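D-isomer specific 2-hydroxyacid dehydrogenase family protein (Aeromonas salmonicida subsp. salmonicida, PDB 3HG7) probably acts as an NAD-dependent oxidoreductase of the D-isomer-specific 2-hydroxyacid dehydrogenase family. Local coordinates at residues Leu9-Asp14 / Ser39-Leu44; Arg20-Ala25 / Ile292-Tyr297; Asp79-Ala84 / Tyr90-Val95; Phe108-Ser113 / Asn273-Pro278; Asn233-Gly238 / Ala252-Phe257. The protein carries 1 engineered substitution. All coordinates share one frame; numbering follows the deposited sequence.

Contact 1 (Leu9-Asp14 / Ser39-Leu44)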
# COMPACT_ATOMS: atom_id res chain seq x y z
N LEU A 9 -2.77 11.16 22.52
CA LEU A 9 -3.03 12.30 21.63
C LEU A 9 -3.37 11.79 20.23
O LEU A 9 -2.61 11.01 19.69
CB LEU A 9 -1.83 13.26 21.56
CG LEU A 9 -1.99 14.49 20.62
CD1 LEU A 9 -3.15 15.38 21.07
CD2 LEU A 9 -0.69 15.32 20.63
N LEU A 10 -4.49 12.29 19.66
CA LEU A 10 -4.93 11.94 18.30
C LEU A 10 -4.48 13.05 17.37
O LEU A 10 -4.83 14.21 17.60
CB LEU A 10 -6.46 11.83 18.26
CG LEU A 10 -7.03 10.73 19.16
CD1 LEU A 10 -8.52 10.77 19.11
CD2 LEU A 10 -6.53 9.37 18.64
N LEU A 11 -3.66 12.70 16.39
CA LEU A 11 -3.10 13.64 15.42
C LEU A 11 -3.27 13.02 14.01
O LEU A 11 -2.28 12.74 13.27
CB LEU A 11 -1.64 13.88 15.76
CG LEU A 11 -0.78 14.82 14.93
CD1 LEU A 11 -1.34 16.22 14.98
CD2 LEU A 11 0.62 14.79 15.52
N SER A 12 -4.55 12.83 13.65
CA SER A 12 -4.95 12.19 12.40
C SER A 12 -5.98 13.02 11.62
O SER A 12 -6.81 13.70 12.22
CB SER A 12 -5.57 10.82 12.68
OG SER A 12 -6.07 10.25 11.48
N GLN A 13 -5.97 12.89 10.29
CA GLN A 13 -7.01 13.56 9.49
C GLN A 13 -8.36 12.93 9.82
O GLN A 13 -9.38 13.55 9.63
CB GLN A 13 -6.70 13.48 7.99
CG GLN A 13 -6.63 12.08 7.42
CD GLN A 13 -6.28 12.12 5.93
OE1 GLN A 13 -7.11 11.81 5.09
NE2 GLN A 13 -5.05 12.54 5.61
N ASP A 14 -8.33 11.72 10.39
CA ASP A 14 -9.55 11.05 10.84
C ASP A 14 -9.85 11.20 12.34
O ASP A 14 -10.59 10.38 12.91
CB ASP A 14 -9.46 9.56 10.46
CG ASP A 14 -9.51 9.32 8.96
OD1 ASP A 14 -10.30 10.01 8.25
OD2 ASP A 14 -8.75 8.45 8.48
N SER A 39 -0.41 23.52 15.27
CA SER A 39 -0.35 24.51 16.33
C SER A 39 -0.94 24.00 17.66
O SER A 39 -0.32 24.14 18.73
CB SER A 39 -1.03 25.82 15.89
OG SER A 39 -0.95 26.77 16.94
N ASP A 40 -2.13 23.41 17.60
CA ASP A 40 -2.76 22.83 18.80
C ASP A 40 -1.94 21.66 19.31
O ASP A 40 -1.82 21.45 20.52
CB ASP A 40 -4.20 22.38 18.54
CG ASP A 40 -5.17 23.54 18.43
OD1 ASP A 40 -4.79 24.69 18.73
OD2 ASP A 40 -6.34 23.28 18.04
N ALA A 41 -1.36 20.89 18.39
CA ALA A 41 -0.53 19.75 18.81
C ALA A 41 0.73 20.17 19.56
O ALA A 41 1.17 19.46 20.48
CB ALA A 41 -0.19 18.90 17.63
N GLU A 42 1.31 21.31 19.19
CA GLU A 42 2.52 21.84 19.86
C GLU A 42 2.36 21.91 21.35
O GLU A 42 3.31 21.64 22.08
CB GLU A 42 2.88 23.26 19.37
CG GLU A 42 3.09 23.40 17.88
CD GLU A 42 4.48 22.99 17.40
OE1 GLU A 42 5.30 22.51 18.21
OE2 GLU A 42 4.75 23.14 16.18
N LYS A 43 1.18 22.32 21.79
CA LYS A 43 0.90 22.50 23.18
C LYS A 43 0.65 21.21 23.91
O LYS A 43 0.75 21.17 25.14
CB LYS A 43 -0.31 23.43 23.36
CG LYS A 43 -0.19 24.72 22.57
CD LYS A 43 -1.31 25.69 22.91
CE LYS A 43 -1.11 26.99 22.15
NZ LYS A 43 -2.40 27.42 21.54
N LEU A 44 0.32 20.15 23.17
CA LEU A 44 -0.19 18.93 23.80
C LEU A 44 0.73 17.74 23.72
O LEU A 44 0.63 16.85 24.55
CB LEU A 44 -1.55 18.54 23.21
CG LEU A 44 -2.68 19.57 23.38
CD1 LEU A 44 -3.87 19.08 22.60
CD2 LEU A 44 -3.04 19.71 24.86
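Leu11 and Ala41 make the shorter of the two side-chain approaches here, with Leu11 CD1 lying 3.9 Å from Ala41 CB, the whole of the alanine side chain. The helix lies evenly along the strand: the CA atoms of Leu11 and Ala41 are 7.4 Å apart, those of Leu9 and Leu44 7.5 Å. Two residues earlier on the strand, Leu9 reaches the next turn of the helix, its side chain nearly perpendicular to that of Leu44. Leu9 CD1 sits over the base and one branch of its partner, 4.1 Å from Leu44 CB and the same distance from Leu44 CD1. In both strand leucines CG is anti to the backbone N (chi1 178° in Leu9), which carries the branched end out from the sheet toward the helix.

These contacts join one face of the parallel sheet in the N-terminal alpha/beta domain to helix 38-44. That helix is the connection of a beta-alpha-beta crossover from strand 30-34 to strand 50-53, and it passes over strand 6-11 lying between them. Leu10, between the two leucines, packs instead on Leu22 of helix 15-24, across the sheet. Leu33 and Leu51 flank Leu9, while Leu61 touches both Leu11 and Ala41.

The other side of helix 38-44 is looser and polar. Glu42 points away from the strand and forms a salt bridge with Lys64, and Ser39 and Lys43 are exposed. Past the strand the chain turns off in an ST turn, where Ser12 OG accepts from Asp14 N at 2.9 Å and also bonds Glu54.

Contact 2 (Arg20-Ala25 / Ile292-Tyr297)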
# COMPACT_ATOMS: atom_id res chain seq x y z
N ARG A 20 -14.53 9.37 18.38
CA ARG A 20 -15.82 8.70 18.58
C ARG A 20 -15.59 7.23 18.90
O ARG A 20 -16.12 6.73 19.88
CB ARG A 20 -16.72 8.84 17.34
CG ARG A 20 -17.96 7.95 17.35
CD ARG A 20 -19.00 8.40 16.33
NE ARG A 20 -18.51 8.33 14.96
CZ ARG A 20 -18.24 7.20 14.31
NH1 ARG A 20 -18.37 6.03 14.91
NH2 ARG A 20 -17.82 7.26 13.06
N LEU A 21 -14.78 6.55 18.10
CA LEU A 21 -14.56 5.11 18.28
C LEU A 21 -13.88 4.77 19.60
O LEU A 21 -14.28 3.82 20.31
CB LEU A 21 -13.71 4.59 17.12
CG LEU A 21 -14.39 4.39 15.77
CD1 LEU A 21 -13.35 4.24 14.70
CD2 LEU A 21 -15.31 3.15 15.86
N LEU A 22 -12.84 5.53 19.91
CA LEU A 22 -12.10 5.35 21.16
C LEU A 22 -12.87 5.70 22.43
O LEU A 22 -12.66 5.08 23.48
CB LEU A 22 -10.77 6.12 21.10
CG LEU A 22 -9.51 5.34 20.73
CD1 LEU A 22 -9.73 4.00 19.98
CD2 LEU A 22 -8.54 6.22 19.98
N LYS A 23 -13.76 6.69 22.34
CA LYS A 23 -14.66 7.03 23.44
C LYS A 23 -15.71 5.93 23.65
O LYS A 23 -16.19 5.73 24.77
CB LYS A 23 -15.35 8.37 23.20
CG LYS A 23 -14.56 9.59 23.67
CD LYS A 23 -15.34 10.86 23.34
CE LYS A 23 -14.63 12.11 23.83
NZ LYS A 23 -15.47 13.33 23.59
N ALA A 24 -16.05 5.22 22.58
CA ALA A 24 -17.00 4.12 22.66
C ALA A 24 -16.36 2.90 23.33
O ALA A 24 -17.03 2.12 24.01
CB ALA A 24 -17.54 3.76 21.29
N ALA A 25 -15.04 2.76 23.14
CA ALA A 25 -14.28 1.60 23.64
C ALA A 25 -14.11 1.59 25.16
O ALA A 25 -13.73 0.55 25.73
CB ALA A 25 -12.92 1.54 22.97
N ILE A 292 -7.14 -2.26 15.77
CA ILE A 292 -5.70 -2.54 15.94
C ILE A 292 -5.15 -1.80 17.16
O ILE A 292 -4.41 -2.37 17.97
CB ILE A 292 -4.88 -2.18 14.68
CG1 ILE A 292 -5.20 -3.18 13.56
CG2 ILE A 292 -3.38 -2.19 14.95
CD1 ILE A 292 -4.62 -2.76 12.19
N PHE A 293 -5.55 -0.54 17.28
CA PHE A 293 -5.14 0.29 18.41
C PHE A 293 -5.60 -0.32 19.74
O PHE A 293 -4.79 -0.51 20.65
CB PHE A 293 -5.62 1.73 18.29
CG PHE A 293 -5.27 2.56 19.52
CD1 PHE A 293 -4.03 3.19 19.62
CD2 PHE A 293 -6.15 2.64 20.60
CE1 PHE A 293 -3.68 3.93 20.76
CE2 PHE A 293 -5.81 3.32 21.76
CZ PHE A 293 -4.57 3.99 21.85
N VAL A 294 -6.88 -0.64 19.86
CA VAL A 294 -7.39 -1.16 21.14
C VAL A 294 -6.78 -2.53 21.51
O VAL A 294 -6.48 -2.75 22.69
CB VAL A 294 -8.94 -1.18 21.14
CG1 VAL A 294 -9.50 -1.99 22.31
CG2 VAL A 294 -9.47 0.25 21.14
N ARG A 295 -6.55 -3.41 20.54
CA ARG A 295 -5.91 -4.71 20.85
C ARG A 295 -4.46 -4.47 21.31
O ARG A 295 -4.01 -5.07 22.28
CB ARG A 295 -5.98 -5.71 19.67
CG ARG A 295 -7.38 -6.26 19.35
CD ARG A 295 -7.35 -7.41 18.30
NE ARG A 295 -6.28 -7.23 17.31
CZ ARG A 295 -6.46 -6.93 16.03
NH1 ARG A 295 -5.41 -6.78 15.23
NH2 ARG A 295 -7.69 -6.79 15.54
N ASN A 296 -3.75 -3.57 20.63
CA ASN A 296 -2.40 -3.20 21.02
C ASN A 296 -2.36 -2.48 22.36
O ASN A 296 -1.43 -2.66 23.14
CB ASN A 296 -1.72 -2.36 19.93
CG ASN A 296 -0.82 -3.19 19.00
OD1 ASN A 296 -0.44 -4.33 19.31
ND2 ASN A 296 -0.46 -2.59 17.87
N TYR A 297 -3.39 -1.69 22.65
CA TYR A 297 -3.46 -0.98 23.93
C TYR A 297 -3.53 -1.97 25.10
O TYR A 297 -2.80 -1.84 26.09
CB TYR A 297 -4.66 -0.02 23.96
CG TYR A 297 -4.81 0.70 25.27
CD1 TYR A 297 -4.04 1.81 25.57
CD2 TYR A 297 -5.75 0.29 26.21
CE1 TYR A 297 -4.18 2.47 26.78
CE2 TYR A 297 -5.91 0.93 27.41
CZ TYR A 297 -5.11 2.02 27.71
OH TYR A 297 -5.24 2.68 28.91
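Leu22 meets both Phe293 and Val294 through a single methyl group, and everything that passes between helices 15-24 and 286-301 in these segments is apolar. Among the aliphatic contacts, Leu22 CD1 lies 3.9 Å from Val294 CG2, the two side chains running antiparallel as they pass side by side. The same valine methyl is 4.1 Å from Ala25 CB, so one branch of Val294 fits between a leucine and an alanine one turn apart. That branch is anti to the carbonyl carbon of Val294, with CG1 anti to the backbone N. The torsions of Leu22 lie well away from staggered values (chi1 -98°, chi2 21°), and in this shape its CD1 touches both partners.

The aromatic contact is oblique: Leu22 CD1 approaches Phe293 CD2 at 3.9 Å. Phe293 in turn lies against Trp70, the ring planes within about 10° of parallel, and touches Ile50 and Met52 of the sheet beneath.

Polar interactions belong to each helix or to its other neighbours. Tyr297 N bonds Phe293 O at 2.7 Å in a regular helical turn, and Asn296, on a different side of its helix, gives its ND2 to Gln72 OE1. Helix 286-301 thus comes back from the far end of the sequence to lie beside the first helix of the N-terminal domain on the same sheet face. With no directional bond joining the pair, their relative placing rests on the fit of methyl groups and on the sheet that both helices cover.

Contact 3 (Asp79-Ala84 / Tyr90-Val95)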
# COMPACT_ATOMS: atom_id res chain seq x y z
N ASP A 79 8.29 5.13 6.81
CA ASP A 79 9.67 5.45 6.47
C ASP A 79 10.16 6.80 6.91
O ASP A 79 11.33 6.96 7.25
CB ASP A 79 9.96 5.23 4.99
CG ASP A 79 10.08 3.78 4.66
OD1 ASP A 79 9.03 3.12 4.51
OD2 ASP A 79 11.23 3.29 4.59
N VAL A 80 9.28 7.79 6.95
CA VAL A 80 9.70 9.12 7.36
C VAL A 80 10.15 9.16 8.83
O VAL A 80 10.85 10.08 9.25
CB VAL A 80 8.63 10.20 7.08
CG1 VAL A 80 8.30 10.25 5.56
CG2 VAL A 80 7.36 9.96 7.93
N LEU A 81 9.77 8.14 9.60
CA LEU A 81 10.12 8.05 11.03
C LEU A 81 11.41 7.25 11.29
O LEU A 81 11.88 7.17 12.44
CB LEU A 81 8.95 7.47 11.83
CG LEU A 81 7.57 8.12 11.64
CD1 LEU A 81 6.51 7.30 12.35
CD2 LEU A 81 7.58 9.56 12.18
N LEU A 82 11.99 6.68 10.23
CA LEU A 82 13.24 5.93 10.35
C LEU A 82 14.44 6.84 10.07
O LEU A 82 15.59 6.40 10.15
CB LEU A 82 13.25 4.73 9.40
CG LEU A 82 12.00 3.84 9.35
CD1 LEU A 82 12.17 2.78 8.28
CD2 LEU A 82 11.67 3.20 10.69
N ASP A 83 14.14 8.09 9.74
CA ASP A 83 15.15 9.13 9.56
C ASP A 83 16.09 9.12 10.77
O ASP A 83 15.64 9.11 11.92
CB ASP A 83 14.43 10.48 9.41
CG ASP A 83 15.36 11.62 9.03
OD1 ASP A 83 16.59 11.55 9.28
OD2 ASP A 83 14.85 12.63 8.51
N ALA A 84 17.39 9.10 10.48
CA ALA A 84 18.43 9.07 11.51
C ALA A 84 18.38 10.27 12.46
O ALA A 84 18.88 10.21 13.58
CB ALA A 84 19.81 8.97 10.86
N TYR A 90 11.02 5.12 21.88
CA TYR A 90 9.61 4.76 22.01
C TYR A 90 9.29 3.55 21.10
O TYR A 90 10.10 3.17 20.23
CB TYR A 90 8.69 5.96 21.66
CG TYR A 90 8.70 6.32 20.18
CD1 TYR A 90 9.66 7.18 19.66
CD2 TYR A 90 7.79 5.73 19.30
CE1 TYR A 90 9.70 7.48 18.30
CE2 TYR A 90 7.80 6.04 17.93
CZ TYR A 90 8.77 6.92 17.45
OH TYR A 90 8.79 7.22 16.09
N GLN A 91 8.13 2.95 21.30
CA GLN A 91 7.70 1.83 20.47
C GLN A 91 6.86 2.37 19.34
O GLN A 91 5.85 3.02 19.57
CB GLN A 91 6.85 0.84 21.25
CG GLN A 91 7.54 0.22 22.46
CD GLN A 91 6.94 -1.11 22.81
OE1 GLN A 91 7.11 -2.09 22.08
NE2 GLN A 91 6.18 -1.14 23.89
N LEU A 92 7.28 2.10 18.11
CA LEU A 92 6.46 2.45 16.94
C LEU A 92 5.78 1.20 16.39
O LEU A 92 6.45 0.18 16.17
CB LEU A 92 7.34 3.08 15.85
CG LEU A 92 6.67 3.40 14.50
CD1 LEU A 92 5.57 4.49 14.61
CD2 LEU A 92 7.80 3.82 13.59
N THR A 93 4.46 1.27 16.18
CA THR A 93 3.74 0.22 15.43
C THR A 93 3.05 0.79 14.21
O THR A 93 2.63 1.95 14.19
CB THR A 93 2.69 -0.49 16.29
OG1 THR A 93 1.80 0.50 16.80
CG2 THR A 93 3.34 -1.25 17.47
N ASN A 94 2.92 -0.01 13.16
CA ASN A 94 2.19 0.44 12.00
C ASN A 94 0.91 -0.34 11.89
O ASN A 94 0.54 -1.04 12.85
CB ASN A 94 3.07 0.34 10.76
CG ASN A 94 3.28 -1.09 10.31
OD1 ASN A 94 3.21 -2.03 11.11
ND2 ASN A 94 3.55 -1.27 9.01
N VAL A 95 0.25 -0.25 10.73
CA VAL A 95 -1.00 -0.94 10.46
C VAL A 95 -0.69 -2.06 9.46
O VAL A 95 -0.10 -1.81 8.39
CB VAL A 95 -2.09 0.09 9.89
CG1 VAL A 95 -3.29 -0.67 9.37
CG2 VAL A 95 -2.54 1.03 10.98
O HOH W 1 11.05 8.12 15.06
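Leu81, in a short 3-10 turn, and Leu92, in the middle of strand 91-93, bring their CA atoms to 8.9 Å, too far for any backbone bond between the segments and a distance bridged by side chains alone. The turn is held by Leu82 N bonding to Asp79 O at 3.1 Å. From it Leu81 CD1 rests against both methyls of Leu92, 3.7 Å from Leu92 CD1 and 3.9 Å from Leu92 CD2. Leu92 has CG anti to the backbone N (chi1 175°), whereas Leu81 has it anti to the carbonyl carbon, and each extends toward the other, the one side chain set square to the other.

Strand 91-93 is an outer strand of the five-stranded parallel sheet with order 2-1-3-4-5, a flavodoxin-like arrangement, and the turn belongs to the loop that leads into it from strand 70-73. Phe71 of that neighbouring strand touches Leu81, Tyr90 and Leu92 alike, while Pro55 also packs on Leu81.

A water adds a polar link beside the leucines. It accepts from Tyr90 OH at 2.6 Å and donates to Leu81 O at 2.9 Å, so the phenol and the turn carbonyl are both satisfied although the tyrosine is buried. The Tyr90 ring also meets Phe312 edge-to-face. At the start of the turn, Asp79 reaches the other domain through a salt bridge to Arg231.

Contact 4 (Phe108-Ser113 / Asn273-Pro278)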
# COMPACT_ATOMS: atom_id res chain seq x y z
N PHE A 108 -8.46 -5.70 -9.19
CA PHE A 108 -9.42 -6.29 -10.15
C PHE A 108 -10.39 -5.26 -10.76
O PHE A 108 -10.83 -5.42 -11.87
CB PHE A 108 -10.12 -7.51 -9.55
CG PHE A 108 -9.26 -8.74 -9.57
CD1 PHE A 108 -9.45 -9.70 -10.55
CD2 PHE A 108 -8.25 -8.90 -8.65
CE1 PHE A 108 -8.62 -10.84 -10.60
CE2 PHE A 108 -7.43 -10.03 -8.67
CZ PHE A 108 -7.62 -11.00 -9.65
N GLY A 109 -10.71 -4.18 -10.04
CA GLY A 109 -11.47 -3.08 -10.64
C GLY A 109 -10.68 -2.49 -11.81
O GLY A 109 -11.20 -2.31 -12.92
N HIS A 110 -9.40 -2.22 -11.58
CA HIS A 110 -8.56 -1.64 -12.62
C HIS A 110 -8.34 -2.65 -13.75
O HIS A 110 -8.34 -2.31 -14.93
CB HIS A 110 -7.24 -1.16 -12.07
CG HIS A 110 -7.31 0.22 -11.49
ND1 HIS A 110 -7.24 1.35 -12.28
CD2 HIS A 110 -7.46 0.65 -10.22
CE1 HIS A 110 -7.34 2.42 -11.51
NE2 HIS A 110 -7.49 2.03 -10.26
N LEU A 111 -8.16 -3.90 -13.37
CA LEU A 111 -7.89 -4.92 -14.34
C LEU A 111 -9.11 -5.13 -15.24
O LEU A 111 -8.98 -5.18 -16.47
CB LEU A 111 -7.51 -6.23 -13.65
CG LEU A 111 -7.34 -7.45 -14.56
CD1 LEU A 111 -6.21 -7.21 -15.53
CD2 LEU A 111 -7.16 -8.81 -13.78
N LEU A 112 -10.29 -5.23 -14.64
CA LEU A 112 -11.48 -5.47 -15.45
C LEU A 112 -11.81 -4.19 -16.22
O LEU A 112 -12.28 -4.29 -17.34
CB LEU A 112 -12.63 -5.93 -14.58
CG LEU A 112 -12.36 -7.32 -13.99
CD1 LEU A 112 -13.30 -7.64 -12.84
CD2 LEU A 112 -12.53 -8.33 -15.19
N SER A 113 -11.54 -3.01 -15.65
CA SER A 113 -11.72 -1.77 -16.41
C SER A 113 -10.98 -1.83 -17.75
O SER A 113 -11.54 -1.51 -18.80
CB SER A 113 -11.35 -0.52 -15.60
OG SER A 113 -11.52 0.64 -16.41
N ASN A 273 -0.99 4.80 -21.96
CA ASN A 273 -1.20 3.47 -21.39
C ASN A 273 -0.61 3.36 -19.99
O ASN A 273 -0.16 2.30 -19.55
CB ASN A 273 -0.66 2.38 -22.34
CG ASN A 273 0.78 2.61 -22.72
OD1 ASN A 273 1.35 3.68 -22.45
ND2 ASN A 273 1.40 1.61 -23.35
N LEU A 274 -0.64 4.48 -19.27
CA LEU A 274 -0.24 4.51 -17.89
C LEU A 274 -1.44 5.07 -17.14
O LEU A 274 -1.97 6.09 -17.53
CB LEU A 274 0.96 5.45 -17.69
CG LEU A 274 1.78 5.32 -16.40
CD1 LEU A 274 2.99 6.25 -16.42
CD2 LEU A 274 0.99 5.61 -15.17
N ILE A 275 -1.86 4.39 -16.08
CA ILE A 275 -2.95 4.87 -15.25
C ILE A 275 -2.38 5.23 -13.88
O ILE A 275 -1.61 4.46 -13.29
CB ILE A 275 -4.08 3.85 -15.13
CG1 ILE A 275 -4.81 3.73 -16.49
CG2 ILE A 275 -5.02 4.21 -13.94
CD1 ILE A 275 -5.78 2.63 -16.57
N ILE A 276 -2.81 6.36 -13.35
CA ILE A 276 -2.27 6.88 -12.09
C ILE A 276 -3.37 7.05 -11.05
O ILE A 276 -4.39 7.65 -11.34
CB ILE A 276 -1.64 8.26 -12.31
CG1 ILE A 276 -0.34 8.15 -13.12
CG2 ILE A 276 -1.37 8.95 -10.97
CD1 ILE A 276 0.06 9.44 -13.76
N THR A 277 -3.13 6.53 -9.86
CA THR A 277 -4.00 6.81 -8.73
C THR A 277 -3.17 7.42 -7.60
O THR A 277 -2.02 7.04 -7.41
CB THR A 277 -4.76 5.56 -8.28
OG1 THR A 277 -3.86 4.48 -7.99
CG2 THR A 277 -5.75 5.15 -9.37
N PRO A 278 -3.77 8.34 -6.82
CA PRO A 278 -2.96 9.10 -5.83
C PRO A 278 -2.73 8.37 -4.51
O PRO A 278 -3.19 8.83 -3.45
CB PRO A 278 -3.77 10.37 -5.63
CG PRO A 278 -5.22 9.94 -5.89
CD PRO A 278 -5.14 8.87 -6.96
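His110 brings its imidazole against two methyl groups presented by Ile275 and Thr277, two residues apart on the facing chain. CE1 of His110 is the shared point, 3.8 Å from Ile275 CG2 and equally far from Thr277 CG2. To one side of it His110 ND1 is 4.0 Å from the isoleucine methyl, and to the other His110 NE2 is 3.7 Å from the threonine methyl. Both methyls approach the ring obliquely, and neither ring nitrogen bonds across the contact. The Thr277 and His110 side chains extend head-on toward one another. All three residues are partly exposed, so the contact lies at the surface.

Helix 100-115 here covers the sheet of the Rossmann-type domain, which probably binds NAD as in the family, near its last strand, 274-276, an outermost one in the chain. Ile275 and Thr277 point to the helix, while Ile276 between them points away and touches Phe257. His110 also touches Val253 and Phe227 on inner strands.

In the second shell, the Thr277 hydroxyl fixes which branch meets the histidine. OG1 stands between the backbone N and the carbonyl carbon (chi1 55°), where it bonds Tyr106 OH and Asp255 OD1, and CG2 is thereby turned to His110. Tyr106, one turn earlier on the helix, also meets the His110 ring, with the planes at about 50°. Backbone bonds from Ile275 and Thr277 pair this edge strand with strand 251-254.

Contact 5 (Asn233-Gly238 / Ala252-Phe257)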
# COMPACT_ATOMS: atom_id res chain seq x y z
N ASN A 233 9.72 2.70 -5.44
CA ASN A 233 11.07 2.14 -5.59
C ASN A 233 11.26 0.90 -6.44
O ASN A 233 12.38 0.64 -6.92
CB ASN A 233 11.65 1.85 -4.20
CG ASN A 233 12.42 3.02 -3.66
OD1 ASN A 233 12.90 2.98 -2.52
ND2 ASN A 233 12.55 4.07 -4.47
N ALA A 234 10.20 0.12 -6.60
CA ALA A 234 10.26 -1.13 -7.34
C ALA A 234 10.55 -0.86 -8.82
O ALA A 234 11.06 -1.73 -9.53
CB ALA A 234 8.98 -1.90 -7.18
N ILE A 235 10.24 0.35 -9.26
CA ILE A 235 10.25 0.68 -10.67
C ILE A 235 11.13 1.88 -10.98
O ILE A 235 10.98 2.93 -10.37
CB ILE A 235 8.79 0.96 -11.19
CG1 ILE A 235 7.92 -0.29 -11.08
CG2 ILE A 235 8.81 1.48 -12.64
CD1 ILE A 235 6.42 -0.03 -11.22
N ASN A 236 12.04 1.71 -11.92
CA ASN A 236 12.72 2.86 -12.50
C ASN A 236 11.76 3.47 -13.49
O ASN A 236 11.44 2.87 -14.52
CB ASN A 236 14.05 2.50 -13.17
CG ASN A 236 14.65 3.67 -13.93
OD1 ASN A 236 14.17 4.04 -15.00
ND2 ASN A 236 15.71 4.26 -13.38
N GLU A 237 11.31 4.68 -13.18
CA GLU A 237 10.21 5.30 -13.91
C GLU A 237 10.58 5.66 -15.35
O GLU A 237 9.77 5.48 -16.27
CB GLU A 237 9.62 6.47 -13.11
CG GLU A 237 8.86 5.96 -11.86
CD GLU A 237 8.34 7.04 -10.91
OE1 GLU A 237 8.57 8.25 -11.15
OE2 GLU A 237 7.69 6.65 -9.91
N GLY A 238 11.82 6.11 -15.53
CA GLY A 238 12.34 6.49 -16.86
C GLY A 238 12.28 5.34 -17.83
O GLY A 238 11.96 5.50 -19.01
N ALA A 252 0.45 0.05 -17.62
CA ALA A 252 0.90 0.09 -16.23
C ALA A 252 -0.14 0.82 -15.36
O ALA A 252 -0.71 1.82 -15.79
CB ALA A 252 2.22 0.79 -16.13
N VAL A 253 -0.40 0.29 -14.17
CA VAL A 253 -1.29 0.94 -13.19
C VAL A 253 -0.47 1.18 -11.95
O VAL A 253 -0.07 0.22 -11.29
CB VAL A 253 -2.51 0.05 -12.82
CG1 VAL A 253 -3.48 0.77 -11.83
CG2 VAL A 253 -3.26 -0.36 -14.09
N LEU A 254 -0.25 2.44 -11.62
CA LEU A 254 0.65 2.77 -10.53
C LEU A 254 -0.06 3.58 -9.47
O LEU A 254 -0.63 4.62 -9.79
CB LEU A 254 1.83 3.59 -11.04
CG LEU A 254 2.74 3.06 -12.16
CD1 LEU A 254 3.98 3.92 -12.18
CD2 LEU A 254 3.08 1.60 -11.96
N ASP A 255 -0.03 3.08 -8.24
CA ASP A 255 -0.64 3.77 -7.11
C ASP A 255 0.45 4.52 -6.30
O ASP A 255 0.16 5.42 -5.53
CB ASP A 255 -1.39 2.78 -6.21
CG ASP A 255 -2.22 3.48 -5.15
OD1 ASP A 255 -2.95 4.44 -5.50
OD2 ASP A 255 -2.09 3.09 -3.95
N VAL A 256 1.70 4.15 -6.55
CA VAL A 256 2.84 4.66 -5.75
C VAL A 256 3.99 5.10 -6.65
O VAL A 256 4.12 4.64 -7.79
CB VAL A 256 3.34 3.62 -4.74
CG1 VAL A 256 2.28 3.38 -3.68
CG2 VAL A 256 3.76 2.31 -5.46
N PHE A 257 4.80 6.03 -6.15
CA PHE A 257 5.75 6.72 -7.01
C PHE A 257 7.03 7.06 -6.27
O PHE A 257 7.03 7.15 -5.04
CB PHE A 257 5.09 7.98 -7.58
CG PHE A 257 3.85 7.67 -8.37
CD1 PHE A 257 3.95 7.29 -9.72
CD2 PHE A 257 2.59 7.69 -7.76
CE1 PHE A 257 2.82 6.97 -10.45
CE2 PHE A 257 1.46 7.36 -8.48
CZ PHE A 257 1.57 7.01 -9.83
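Glu237 stretches its side chain to Phe257 with CG anti to the carbonyl carbon (chi1 -70°) and an extended chain beyond it (chi2 174°), which sets OE2 beside the loop that follows strand 251-254. There Glu237 OE2 lies 3.5 Å from Phe257 CA and 3.7 Å from Phe257 CB. It also sits at the edge of the phenylalanine ring, near its plane, with Phe257 CD1 at 3.8 Å, where the slightly positive ring-edge hydrogen probably suits a negative oxygen. Its hydrogen bond comes from Glu258 N, the next residue of the loop.

Deeper down the contact is purely aliphatic. Ile235 CD1 reaches Leu254 CD2 at 3.8 Å, their side chains inclined to one another, and Leu240 of the helix touches both residues. Between Ile235 and Glu237, Asn236 takes the N-cap position of helix 237-245, its OD1 accepting from Asp239 N.

The segments thus tie the start of a helix to the end of the strand after it, within the beta-alpha-beta crossover of strand 225-228, helix 237-245 and strand 251-254, part of the seven-stranded parallel sheet of a Rossmann-type domain that probably binds NAD.

Overall arrangement
Contacts 1, 2 and 3 belong to the five-stranded domain, contacts 4 and 5 to the Rossmann-type domain. Contacts 1, 3 and 5 are buried, contact 2 is partly so, and contact 4 lies at the surface. Contacts 1 and 2 cover opposite faces of one sheet and touch across it; both are apolar, contact 1 purely aliphatic, contact 2 with an aromatic ring. Contact 3, at the sheet's outer strand, adds a water, and its Val95 touches Ile292 of contact 2. Polar groups count for more in contacts 4 and 5, whose neighbouring strands pair through Ile275 N and Ala252 O. Contact 2 spans most of the sequence and encloses contacts 3, 4 and 5 along it.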